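Local atomic coordinates of putative Nitroreductase (Anabaena variabilis ATCC 29413, PDB entry 3EO7), a protein that binds flavin mononucleotide and is probably an oxidoreductase of the nitroreductase family. Residues E344-E349 with G388-E393. Sequence-based numbering, arbitrary orientation. Where two conformers were deposited one is given.
Sequences ELTFDE and GVQGLE. With ACT (acetate ion), chain O.
L345 and V389 pair in parallel where strand 345-346 meets the end of strand 381-390, the two strands of a beta-alpha-beta unit connected through helix 347-358. Two backbone bonds fix the register: L345 N donates to G388 O (2.9 Å) and Q390 N to L345 O. L345 O also receives a CA-H...O contact from V389 CA at 3.2 Å. The T346 and Q390 side chains lie side by side, pointing the same way, in the Q390 conformer given, with Q390 CG at 3.7 Å from T346 CA. At the start of helix 347-358, F347 CA meets V389 CG1 at 3.6 Å, a methyl set anti to its own N (chi1 174°), while L392, brought round by a type II turn from V389, sets CD2 obliquely against the F347 ring; L406 backs both F347 and L392. T346 and E349 form a capping box: E349 N donates to T346 OG1, and T346 N to E349 OE1, which also pairs with R509. Replacing T346 with valine removes the hydroxyl and would probably leave E349 N at the helix start without its cap. Beside this box, F347 N donates to a water at 3.1 Å.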
# COMPACT_ATOMS: atom_id res chain seq x y z
N GLU A 344 -24.73 11.41 -3.96
CA GLU A 344 -23.83 11.38 -5.10
C GLU A 344 -22.55 12.19 -4.95
O GLU A 344 -22.46 13.09 -4.12
CB GLU A 344 -24.56 11.91 -6.33
CG GLU A 344 -25.76 11.05 -6.69
CD GLU A 344 -26.36 11.37 -8.06
OE1 GLU A 344 -26.33 12.55 -8.47
OE2 GLU A 344 -26.84 10.42 -8.70
N LEU A 345 -21.52 11.77 -5.70
CA LEU A 345 -20.34 12.59 -5.91
C LEU A 345 -20.62 13.43 -7.15
O LEU A 345 -21.45 13.05 -7.99
CB LEU A 345 -19.08 11.76 -6.20
CG LEU A 345 -18.13 11.48 -5.05
CD1 LEU A 345 -18.83 11.05 -3.79
CD2 LEU A 345 -17.04 10.50 -5.53
N THR A 346 -19.94 14.56 -7.27
CA THR A 346 -19.98 15.30 -8.52
C THR A 346 -18.92 14.68 -9.44
O THR A 346 -17.98 14.04 -9.00
CB THR A 346 -19.68 16.79 -8.36
OG1 THR A 346 -18.33 16.98 -7.92
CG2 THR A 346 -20.67 17.45 -7.38
N PHE A 347 -19.06 14.89 -10.74
CA PHE A 347 -18.06 14.35 -11.65
C PHE A 347 -16.71 15.05 -11.38
O PHE A 347 -15.67 14.39 -11.40
CB PHE A 347 -18.51 14.48 -13.09
CG PHE A 347 -17.60 13.85 -14.10
CD1 PHE A 347 -17.00 12.62 -13.87
CD2 PHE A 347 -17.35 14.49 -15.30
CE1 PHE A 347 -16.17 12.06 -14.81
CE2 PHE A 347 -16.51 13.90 -16.25
CZ PHE A 347 -15.94 12.68 -16.00
N ASP A 348 -16.74 16.34 -11.09
CA ASP A 348 -15.50 17.04 -10.71
C ASP A 348 -14.79 16.39 -9.50
O ASP A 348 -13.56 16.33 -9.45
CB ASP A 348 -15.73 18.52 -10.44
CG ASP A 348 -15.84 19.35 -11.72
OD1 ASP A 348 -15.55 18.84 -12.83
OD2 ASP A 348 -16.21 20.53 -11.59
N GLU A 349 -15.57 15.93 -8.52
CA GLU A 349 -14.99 15.27 -7.36
C GLU A 349 -14.30 13.98 -7.79
O GLU A 349 -13.18 13.69 -7.39
CB GLU A 349 -16.06 14.99 -6.30
CG GLU A 349 -16.40 16.21 -5.45
CD GLU A 349 -17.65 16.08 -4.58
OE1 GLU A 349 -18.51 15.22 -4.90
OE2 GLU A 349 -17.78 16.90 -3.62
N GLY A 388 -23.54 6.60 -8.48
CA GLY A 388 -24.04 7.92 -8.12
C GLY A 388 -23.05 9.04 -8.31
O GLY A 388 -22.57 9.61 -7.35
N VAL A 389 -22.73 9.35 -9.56
CA VAL A 389 -21.83 10.45 -9.87
C VAL A 389 -22.62 11.35 -10.78
O VAL A 389 -23.01 10.96 -11.89
CB VAL A 389 -20.50 9.99 -10.50
CG1 VAL A 389 -19.67 11.23 -10.93
CG2 VAL A 389 -19.74 9.10 -9.52
N GLN A 390 -22.94 12.56 -10.32
CA GLN A 390 -23.76 13.41 -11.17
C GLN A 390 -23.01 13.72 -12.44
O GLN A 390 -21.80 13.94 -12.45
CB GLN A 390 -24.29 14.67 -10.49
CG GLN A 390 -23.26 15.66 -10.10
CD GLN A 390 -23.82 17.08 -10.09
OE1 GLN A 390 -25.03 17.29 -9.95
NE2 GLN A 390 -22.94 18.05 -10.24
N GLY A 391 -23.75 13.68 -13.54
CA GLY A 391 -23.21 13.90 -14.86
C GLY A 391 -22.58 12.70 -15.51
O GLY A 391 -22.05 12.81 -16.63
N LEU A 392 -22.60 11.55 -14.83
CA LEU A 392 -22.07 10.34 -15.40
C LEU A 392 -23.15 9.26 -15.32
O LEU A 392 -23.75 9.04 -14.26
CB LEU A 392 -20.81 9.92 -14.61
CG LEU A 392 -19.74 9.05 -15.21
CD1 LEU A 392 -19.26 9.65 -16.54
CD2 LEU A 392 -18.59 8.91 -14.20
N GLU A 393 -23.43 8.59 -16.45
CA GLU A 393 -24.36 7.48 -16.43
C GLU A 393 -23.86 6.36 -15.48
O GLU A 393 -22.68 6.03 -15.47
CB GLU A 393 -24.52 6.90 -17.83
CG GLU A 393 -25.24 7.82 -18.78
CD GLU A 393 -25.40 7.24 -20.15
OE1 GLU A 393 -24.83 6.16 -20.42
OE2 GLU A 393 -26.09 7.87 -20.98
C ACT O . -22.05 10.36 -19.22
O ACT O . -23.07 10.69 -18.57
OXT ACT O . -21.39 11.33 -19.68
CH3 ACT O . -21.70 8.90 -19.39
O HOH W 1 -21.04 17.00 -11.71